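Local coordinates for protein geranylgeranyl pyrophosphate synthase (Corynebacterium glutamicum, PDB 3LK5) that probably joins five-carbon isoprenoid diphosphates head to tail into longer prenyl diphosphates, as a magnesium-dependent prenyltransferase of the FPP/GGPP synthase family, at residues Ala72-Ala77 against Ser230-Ser235; Pro236-Ala241 against Val351-Glu356; Gln291-Gln296 against Arg325-Glu330; Thr302-Gly307 against Ala318-His323. One frame throughout, in Å; residues are numbered along the deposited sequence.

Contact 1 of 4, residues Ala72-Ala77 against Ser230-Ser235; sequences AGFLAA and SIAGGS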
# COMPACT_ATOMS: atom_id res chain seq x y z
N ALA A 72 -0.81 8.75 -23.62
CA ALA A 72 -0.11 9.68 -24.51
C ALA A 72 1.34 9.29 -24.68
O ALA A 72 1.88 9.42 -25.78
CB ALA A 72 -0.22 11.09 -23.97
N GLY A 73 1.99 8.86 -23.60
CA GLY A 73 3.38 8.36 -23.71
C GLY A 73 3.52 7.15 -24.60
O GLY A 73 4.47 7.04 -25.41
N PHE A 74 2.57 6.23 -24.47
CA PHE A 74 2.52 5.05 -25.35
C PHE A 74 2.36 5.48 -26.81
O PHE A 74 3.09 5.00 -27.69
CB PHE A 74 1.36 4.13 -24.92
CG PHE A 74 1.17 2.93 -25.81
CD1 PHE A 74 1.96 1.79 -25.65
CD2 PHE A 74 0.19 2.94 -26.82
CE1 PHE A 74 1.81 0.68 -26.48
CE2 PHE A 74 0.01 1.84 -27.65
CZ PHE A 74 0.84 0.70 -27.49
N LEU A 75 1.43 6.39 -27.07
CA LEU A 75 1.18 6.82 -28.45
C LEU A 75 2.39 7.60 -29.01
O LEU A 75 2.74 7.44 -30.17
CB LEU A 75 -0.08 7.69 -28.54
CG LEU A 75 -1.41 6.98 -28.23
CD1 LEU A 75 -2.52 8.00 -28.31
CD2 LEU A 75 -1.66 5.79 -29.17
N ALA A 76 3.00 8.45 -28.18
CA ALA A 76 4.19 9.20 -28.59
C ALA A 76 5.34 8.27 -29.05
O ALA A 76 6.05 8.59 -30.03
CB ALA A 76 4.65 10.16 -27.48
N ALA A 77 5.52 7.14 -28.37
CA ALA A 77 6.59 6.18 -28.65
C ALA A 77 6.22 5.17 -29.71
O ALA A 77 7.07 4.56 -30.34
CB ALA A 77 6.96 5.42 -27.39
N SER A 230 7.67 3.40 -22.09
CA SER A 230 8.40 2.15 -21.85
C SER A 230 7.60 0.95 -22.35
O SER A 230 8.16 0.03 -22.94
CB SER A 230 8.71 1.98 -20.34
OG SER A 230 9.69 2.94 -19.98
N ILE A 231 6.29 0.98 -22.15
CA ILE A 231 5.42 -0.14 -22.63
C ILE A 231 5.57 -0.28 -24.16
O ILE A 231 5.68 -1.41 -24.68
CB ILE A 231 3.97 0.06 -22.21
CG1 ILE A 231 3.86 -0.09 -20.69
CG2 ILE A 231 3.00 -0.98 -22.92
CD1 ILE A 231 2.53 0.41 -20.10
N ALA A 232 5.65 0.87 -24.84
CA ALA A 232 5.77 0.92 -26.31
C ALA A 232 7.19 0.71 -26.81
O ALA A 232 7.40 0.59 -28.01
CB ALA A 232 5.23 2.27 -26.84
N GLY A 233 8.16 0.62 -25.90
CA GLY A 233 9.54 0.34 -26.32
C GLY A 233 10.21 1.61 -26.81
O GLY A 233 11.14 1.55 -27.63
N GLY A 234 9.77 2.75 -26.28
CA GLY A 234 10.29 4.09 -26.67
C GLY A 234 11.80 4.25 -26.43
O GLY A 234 12.38 3.66 -25.48
N SER A 235 12.44 5.01 -27.32
CA SER A 235 13.88 5.21 -27.25
C SER A 235 14.26 6.06 -26.04
O SER A 235 13.41 6.74 -25.46
CB SER A 235 14.36 5.92 -28.53
OG SER A 235 13.91 7.26 -28.50

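Contact 2 of 4, residues Pro236-Ala241 against Val351-Glu356; sequences PQLIDA and VDIPDE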
# COMPACT_ATOMS: atom_id res chain seq x y z
N PRO A 236 15.54 6.02 -25.65
CA PRO A 236 15.98 6.90 -24.55
C PRO A 236 15.82 8.38 -24.88
O PRO A 236 15.54 9.16 -23.98
CB PRO A 236 17.46 6.55 -24.39
CG PRO A 236 17.53 5.13 -24.85
CD PRO A 236 16.58 5.04 -26.01
N GLN A 237 15.94 8.75 -26.15
CA GLN A 237 15.78 10.14 -26.59
C GLN A 237 14.35 10.63 -26.45
O GLN A 237 14.10 11.74 -25.99
CB GLN A 237 16.25 10.32 -28.05
CG GLN A 237 17.71 9.94 -28.23
CD GLN A 237 18.00 8.43 -28.03
OE1 GLN A 237 17.30 7.56 -28.58
NE2 GLN A 237 19.05 8.12 -27.26
N LEU A 238 13.41 9.78 -26.83
CA LEU A 238 12.01 10.11 -26.71
C LEU A 238 11.62 10.17 -25.23
O LEU A 238 10.99 11.12 -24.79
CB LEU A 238 11.14 9.08 -27.45
CG LEU A 238 9.67 9.34 -27.06
CD1 LEU A 238 9.09 10.47 -27.90
CD2 LEU A 238 8.87 8.12 -27.22
N ILE A 239 12.03 9.17 -24.46
CA ILE A 239 11.73 9.17 -23.03
C ILE A 239 12.32 10.43 -22.35
O ILE A 239 11.70 11.02 -21.46
CB ILE A 239 12.26 7.86 -22.36
CG1 ILE A 239 11.36 6.68 -22.78
CG2 ILE A 239 12.25 8.01 -20.83
CD1 ILE A 239 11.83 5.27 -22.28
N ASP A 240 13.53 10.82 -22.76
CA ASP A 240 14.14 12.02 -22.16
C ASP A 240 13.30 13.28 -22.41
O ASP A 240 13.07 14.10 -21.49
CB ASP A 240 15.57 12.21 -22.70
CG ASP A 240 16.41 13.02 -21.77
OD1 ASP A 240 16.73 14.18 -22.12
OD2 ASP A 240 16.72 12.53 -20.67
N ALA A 241 12.84 13.44 -23.65
CA ALA A 241 12.00 14.60 -23.99
C ALA A 241 10.70 14.62 -23.21
O ALA A 241 10.30 15.68 -22.70
CB ALA A 241 11.72 14.65 -25.47
N VAL A 351 12.32 15.84 -30.31
CA VAL A 351 12.32 14.49 -30.86
C VAL A 351 11.11 14.39 -31.77
O VAL A 351 10.21 15.24 -31.70
CB VAL A 351 12.27 13.42 -29.71
CG1 VAL A 351 11.01 13.59 -28.88
CG2 VAL A 351 12.37 12.00 -30.27
N ASP A 352 11.07 13.38 -32.63
CA ASP A 352 9.94 13.20 -33.50
C ASP A 352 8.80 12.51 -32.75
O ASP A 352 8.98 11.44 -32.18
CB ASP A 352 10.31 12.44 -34.77
CG ASP A 352 9.13 12.31 -35.73
OD1 ASP A 352 8.44 13.34 -35.99
OD2 ASP A 352 8.88 11.18 -36.21
N ILE A 353 7.63 13.14 -32.78
CA ILE A 353 6.40 12.61 -32.15
C ILE A 353 5.29 12.76 -33.20
O ILE A 353 5.25 13.78 -33.89
CB ILE A 353 6.06 13.45 -30.89
CG1 ILE A 353 7.01 13.09 -29.76
CG2 ILE A 353 4.62 13.24 -30.43
CD1 ILE A 353 7.02 14.11 -28.65
N PRO A 354 4.38 11.75 -33.35
CA PRO A 354 3.33 11.94 -34.37
C PRO A 354 2.64 13.29 -34.14
O PRO A 354 2.47 13.70 -32.97
CB PRO A 354 2.35 10.79 -34.10
CG PRO A 354 3.17 9.74 -33.40
CD PRO A 354 4.22 10.49 -32.60
N ASP A 355 2.27 13.97 -35.23
CA ASP A 355 1.68 15.33 -35.15
C ASP A 355 0.52 15.45 -34.18
O ASP A 355 0.45 16.41 -33.41
CB ASP A 355 1.14 15.79 -36.53
CG ASP A 355 2.23 16.23 -37.47
OD1 ASP A 355 3.38 16.34 -37.01
OD2 ASP A 355 1.94 16.47 -38.67
N GLU A 356 -0.40 14.50 -34.27
CA GLU A 356 -1.63 14.53 -33.48
C GLU A 356 -1.34 14.34 -31.98
O GLU A 356 -2.02 14.94 -31.12
CB GLU A 356 -2.64 13.51 -34.03
CG GLU A 356 -3.39 12.65 -32.99
CD GLU A 356 -4.47 13.41 -32.23
OE1 GLU A 356 -4.86 14.52 -32.68
OE2 GLU A 356 -4.94 12.91 -31.19

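Contact 3 of 4, residues Gln291-Gln296 against Arg325-Glu330; sequences QRADKQ and RATGAE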
# COMPACT_ATOMS: atom_id res chain seq x y z
N GLN A 291 8.28 35.46 2.63
CA GLN A 291 9.56 36.08 2.25
C GLN A 291 9.38 37.59 1.98
O GLN A 291 10.11 38.45 2.50
CB GLN A 291 10.04 35.39 0.98
CG GLN A 291 11.50 35.47 0.65
CD GLN A 291 11.92 34.29 -0.24
OE1 GLN A 291 12.08 33.16 0.25
NE2 GLN A 291 12.13 34.56 -1.53
N ARG A 292 8.39 37.90 1.16
CA ARG A 292 8.13 39.28 0.79
C ARG A 292 7.51 40.11 1.90
O ARG A 292 7.92 41.26 2.12
CB ARG A 292 7.21 39.29 -0.43
CG ARG A 292 7.80 38.72 -1.65
CD ARG A 292 6.70 38.56 -2.69
NE ARG A 292 7.32 38.45 -3.99
CZ ARG A 292 7.58 39.49 -4.77
NH1 ARG A 292 7.22 40.71 -4.39
NH2 ARG A 292 8.16 39.31 -5.93
N ALA A 293 6.54 39.55 2.62
CA ALA A 293 5.81 40.31 3.64
C ALA A 293 6.73 40.72 4.79
O ALA A 293 6.56 41.81 5.38
CB ALA A 293 4.65 39.52 4.19
N ASP A 294 7.67 39.82 5.11
CA ASP A 294 8.70 40.13 6.12
C ASP A 294 9.45 41.41 5.78
O ASP A 294 9.87 42.13 6.68
CB ASP A 294 9.69 38.96 6.28
CG ASP A 294 9.18 37.89 7.23
OD1 ASP A 294 8.20 38.15 7.97
OD2 ASP A 294 9.76 36.78 7.24
N LYS A 295 9.60 41.70 4.48
CA LYS A 295 10.25 42.94 3.99
C LYS A 295 9.28 44.14 3.82
O LYS A 295 9.70 45.29 3.83
CB LYS A 295 10.95 42.68 2.64
CG LYS A 295 12.07 41.61 2.68
CD LYS A 295 13.42 42.30 2.78
CE LYS A 295 14.53 41.35 3.26
NZ LYS A 295 15.56 42.15 4.03
N GLN A 296 7.99 43.87 3.70
CA GLN A 296 7.00 44.91 3.41
C GLN A 296 6.10 45.35 4.57
O GLN A 296 5.75 46.51 4.69
CB GLN A 296 6.10 44.44 2.29
CG GLN A 296 6.77 44.16 0.98
CD GLN A 296 5.88 43.30 0.10
OE1 GLN A 296 5.15 42.43 0.59
NE2 GLN A 296 5.96 43.52 -1.19
N ARG A 325 -1.97 38.41 -1.50
CA ARG A 325 -2.00 39.14 -2.76
C ARG A 325 -1.16 40.43 -2.73
O ARG A 325 -0.42 40.73 -3.69
CB ARG A 325 -3.43 39.52 -3.17
CG ARG A 325 -3.51 39.96 -4.65
CD ARG A 325 -4.80 40.77 -4.96
NE ARG A 325 -6.01 40.12 -4.45
CZ ARG A 325 -6.63 39.09 -5.04
NH1 ARG A 325 -6.18 38.59 -6.20
NH2 ARG A 325 -7.71 38.57 -4.47
N ALA A 326 -1.27 41.19 -1.63
CA ALA A 326 -0.58 42.49 -1.54
C ALA A 326 0.94 42.35 -1.57
O ALA A 326 1.64 43.32 -1.85
CB ALA A 326 -1.04 43.29 -0.29
N THR A 327 1.45 41.14 -1.30
CA THR A 327 2.90 40.91 -1.29
C THR A 327 3.51 40.90 -2.70
O THR A 327 4.72 41.09 -2.86
CB THR A 327 3.30 39.58 -0.61
OG1 THR A 327 2.81 38.50 -1.39
CG2 THR A 327 2.78 39.46 0.85
N GLY A 328 2.69 40.68 -3.73
CA GLY A 328 3.24 40.46 -5.07
C GLY A 328 3.60 39.00 -5.39
O GLY A 328 4.04 38.70 -6.52
N ALA A 329 3.43 38.10 -4.43
CA ALA A 329 3.83 36.71 -4.63
C ALA A 329 3.01 36.03 -5.73
O ALA A 329 3.55 35.20 -6.45
CB ALA A 329 3.74 35.90 -3.32
N GLU A 330 1.73 36.38 -5.87
CA GLU A 330 0.89 35.76 -6.91
C GLU A 330 1.48 35.97 -8.32
O GLU A 330 1.61 35.02 -9.12
CB GLU A 330 -0.57 36.23 -6.79
CG GLU A 330 -1.50 35.66 -7.89
CD GLU A 330 -2.89 36.19 -7.78
OE1 GLU A 330 -3.09 37.29 -7.16
OE2 GLU A 330 -3.81 35.54 -8.32

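Contact 4 of 4, residues Thr302-Gly307 against Ala318-His323; sequences TAIRAG and AVITEH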
# COMPACT_ATOMS: atom_id res chain seq x y z
N THR A 302 2.91 38.74 10.11
CA THR A 302 2.43 38.16 11.37
C THR A 302 1.02 37.57 11.24
O THR A 302 0.78 36.42 11.66
CB THR A 302 2.50 39.22 12.50
OG1 THR A 302 3.87 39.58 12.71
CG2 THR A 302 1.89 38.69 13.80
N ALA A 303 0.12 38.36 10.66
CA ALA A 303 -1.27 37.95 10.36
C ALA A 303 -1.35 36.70 9.47
O ALA A 303 -2.12 35.79 9.76
CB ALA A 303 -2.07 39.12 9.75
N ILE A 304 -0.52 36.63 8.43
CA ILE A 304 -0.43 35.38 7.60
C ILE A 304 0.07 34.17 8.42
O ILE A 304 -0.54 33.09 8.42
CB ILE A 304 0.45 35.58 6.34
CG1 ILE A 304 -0.11 36.68 5.42
CG2 ILE A 304 0.55 34.27 5.53
CD1 ILE A 304 0.88 37.15 4.36
N ARG A 305 1.19 34.36 9.12
CA ARG A 305 1.73 33.30 10.00
C ARG A 305 0.74 32.80 11.04
O ARG A 305 0.62 31.59 11.25
CB ARG A 305 2.99 33.76 10.68
CG ARG A 305 4.19 33.47 9.87
CD ARG A 305 5.46 33.89 10.55
NE ARG A 305 6.51 33.77 9.56
CZ ARG A 305 7.14 34.78 9.00
NH1 ARG A 305 8.06 34.53 8.08
NH2 ARG A 305 6.87 36.04 9.35
N ALA A 306 0.03 33.73 11.67
CA ALA A 306 -0.90 33.39 12.75
C ALA A 306 -2.13 32.70 12.20
O ALA A 306 -2.73 31.87 12.88
CB ALA A 306 -1.30 34.64 13.53
N GLY A 307 -2.49 33.02 10.96
CA GLY A 307 -3.75 32.59 10.40
C GLY A 307 -3.76 31.28 9.62
O GLY A 307 -4.74 30.56 9.67
N ALA A 318 -10.33 35.29 3.80
CA ALA A 318 -10.21 36.33 2.79
C ALA A 318 -9.16 37.39 3.18
O ALA A 318 -8.39 37.88 2.33
CB ALA A 318 -11.58 37.00 2.54
N VAL A 319 -9.15 37.75 4.46
CA VAL A 319 -8.21 38.75 4.98
C VAL A 319 -6.77 38.26 4.81
O VAL A 319 -5.90 39.01 4.37
CB VAL A 319 -8.57 39.17 6.45
CG1 VAL A 319 -7.39 39.83 7.16
CG2 VAL A 319 -9.80 40.07 6.45
N ILE A 320 -6.51 36.99 5.14
CA ILE A 320 -5.17 36.41 4.94
C ILE A 320 -4.84 36.40 3.43
O ILE A 320 -3.71 36.70 3.01
CB ILE A 320 -5.10 34.94 5.42
CG1 ILE A 320 -5.39 34.79 6.94
CG2 ILE A 320 -3.77 34.27 5.02
CD1 ILE A 320 -4.62 35.67 7.87
N THR A 321 -5.84 36.03 2.65
CA THR A 321 -5.68 35.94 1.20
C THR A 321 -5.29 37.29 0.59
O THR A 321 -4.37 37.37 -0.25
CB THR A 321 -6.94 35.39 0.56
OG1 THR A 321 -7.13 34.05 1.00
CG2 THR A 321 -6.77 35.39 -0.95
N GLU A 322 -5.97 38.35 1.02
CA GLU A 322 -5.64 39.71 0.54
C GLU A 322 -4.23 40.14 1.00
O GLU A 322 -3.53 40.81 0.24
CB GLU A 322 -6.72 40.76 0.90
CG GLU A 322 -8.08 40.60 0.16
CD GLU A 322 -7.92 40.38 -1.38
OE1 GLU A 322 -7.00 40.96 -2.00
OE2 GLU A 322 -8.73 39.64 -1.98
N HIS A 323 -3.82 39.75 2.21
CA HIS A 323 -2.45 40.03 2.66
C HIS A 323 -1.46 39.33 1.72
O HIS A 323 -0.48 39.94 1.30
CB HIS A 323 -2.19 39.60 4.12
CG HIS A 323 -2.79 40.51 5.16
ND1 HIS A 323 -2.57 41.87 5.20
CD2 HIS A 323 -3.54 40.22 6.25
CE1 HIS A 323 -3.21 42.39 6.24
NE2 HIS A 323 -3.78 41.41 6.91

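Contact 1 of 4, residues Ala72-Ala77 against Ser230-Ser235
The methyl group of Ala-232 packs against both Phe-74 and Ala-77, two residues of helix 65-78 that lie on the side facing the end of helix 205-231. Packing is tight here: Ala-232 CB lies 3.5 Å from Phe-74 CD1 and 3.6 Å from Ala-77 CB. With that methyl facing helix 65-78, the CA atoms of Phe-74 and Ala-232 come within 5.3 Å, the closest CA approach at this end. Phe-74 holds CG anti to the backbone N (chi1 177°), which carries the ring toward the partner segment, and its CD1 also meets Ile-231 CG2 at 4.0 Å. Val-90 of helix 87-111 touches both Phe-74 and Ile-231, so this end of the contact is buried among three helices.

The other end is more open. Ala-77 CB rests on the bare CA of Gly-234 at 3.7 Å, with both residues partly exposed, and the neighbouring Gly-233 reaches solvent. Gly-233, at positive phi (81°), is the first residue to leave helical angles after helix 205-231, in a Schellman motif.

Within this all-helical prenyl synthase fold the contact seats a helix-helix turn against an early helix. No hydrogen bond crosses it, so it rests on close apolar fit, while the turn has its own polar bonds: Gly-233 N to Ser-230 O, Ser-235 OG capping Leu-238 N, and Arg-175 to the carbonyls of Ser-230 and Ile-231.

Contact 2 of 4, residues Pro236-Ala241 against Val351-Glu356
Leu-238, in the first turns of helix 236-263, faces the extended chain at Val-351, their CA atoms 6.0 Å apart, and no backbone hydrogen bond links the helix to the strand-like run that leads into helix 355-369. Val-351 has the largest share of the contact, reaching it with both methyls. Its CG1 stands between the backbone N and the carbonyl carbon (chi1 60°), a placement that sets this methyl 3.6 Å from Ala-241 CB and 3.8 Å from Leu-238 CD1. Ala-241 and Leu-238 are three residues apart on the helix, so CG1 bridges neighbouring turns. The other methyl, CG2, lies over the helix backbone, 4.0 Å from Leu-238 CA.

In the all-helical fold of the FPP/GGPP synthase family, this contact joins the start of one long helix to the connection between helices 329-347 and 355-369, near the C-terminal end of the chain. Pro-354 occupies the N-cap position of the last of these helices, and the three residues before it are the ones that meet helix 236-263.

Leu-238 is the link between the two apolar residues of the connection. With CG anti to the backbone N (chi1 170°), it brings CD1 up to Ile-353 CG1 at 3.8 Å as well as to Val-351, crossing each side chain at about a right angle. Ile-353 is buried and also touches Leu-348. At the margin, exposed Gln-237 approaches Val-351 mainly through its backbone carbonyl, while its amide end turns off toward Ser-235, to which OE1 makes a weak hydrogen bond. Asp-352 points its CB away from the helix into an exposed setting.

Contact 3 of 4, residues Gln291-Gln296 against Arg325-Glu330
Arg-292 and Gln-296, one turn apart near the end of helix 284-296, both donate to the backbone carbonyl of Thr-327. Arg-292 NH1 reaches Thr-327 O at 3.0 Å, in the carbonyl plane but with a bent N-H...O angle of 136°. Gln-296 NE2 makes the straighter bond, 3.2 Å to Thr-327 O, although it comes from above the carbonyl plane. Two side chains thus grip one oxygen. The Arg-292 chain, extended from CG to NE, spans the turn and lays one guanidinium face over Gly-328, whose O sits 4.0 Å above its centre.

Of the charge pairs, Arg-292 NE continues to Glu-332 in a salt bridge. A second, Arg-325 NH1 with Glu-330 OE1 at 3.5 Å, lies within 325-330, away from helix 284-296.

Apolar contacts flank the bonds: Ala-293 CB meets Thr-327 CG2 at 3.8 Å, and Ala-329 CB lies 4.0 Å from Arg-292 CD. Thr-327 is buried.

The turn itself is held by Thr-327 OG1, which is hydrogen-bonded to Ile-324 O and accepts from Ala-329 N at 3.1 Å, an ST turn. Gly-328, with a positive phi of 87°, both leaves the preceding helix and serves as N-cap of the next. The whole is a tight turn between helices 314-326 and 329-347, held against helix 284-296 in the all-helical prenyl synthase fold.

Contact 4 of 4, residues Thr302-Gly307 against Ala318-His323
Ala-303 meets helix 314-326 at two points. Its CB lies 4.0 Å from both CD2 and NE2 of His-323, and its carbonyl O is approached by Ile-320 CD1 at 3.1 Å, a short, crowded approach that places a methyl against a helix carbonyl.

Next comes Ile-304, buried, whose CA lies 5.5 Å from the CA of Ile-320, the nearest such pair across the segments. CG1 stands anti to the carbonyl carbon (chi1 -60°), and this branch runs alongside His-323, the two side chains passing in opposite directions; CG1 comes within 3.8 Å of His-323 CB and CD1 within 3.9 Å of the same atom. The other branch, CG2, faces Ile-320 CG2 more loosely at 4.4 Å. Leu-286 and Leu-290 of helix 284-296 also touch Ile-304, so this residue joins three helices.

The segments form a helix pair whose axes approach to 9.4 Å, with N-to-C directions 135° apart, obliquely antiparallel. It belongs to a cluster of short helices in the later part of the all-helical prenyl synthase fold, away from the magnesium-binding aspartates Asp-108, Asp-112 and Asp-194.

One turn after Ala-303, Gly-307 ends the first segment. Its bare CA is 4.1 Å from Ile-320 CD1, the same methyl that reaches Ala-303 O, so Ile-320 inserts its tip between successive turns. Ile-320 is itself buried and also packs on Ile-277 of helix 275-278. No hydrogen bond spans the two helices.

The four contacts form two pairs at far ends of an all-helical chain. Contacts 1 and 2 have centres 9 Å apart and touch where Ala-77 CB meets Leu-238 CD2 at 3.3 Å; helices 205-231 and 236-263 follow each other and carry one segment of each. Contacts 3 and 4, centres 11 Å apart, share helix 314-326 and are joined by a salt bridge from Asp-294 OD1 to Arg-305 NH2 of 2.9 Å. The pairs are separated by about 40 to 46 Å between centres. Along the chain contact 1 closes first; contact 2 then encloses contact 3, which encloses contact 4. The two pairs are therefore independent packing sites, and neither lies at the magnesium-binding aspartates.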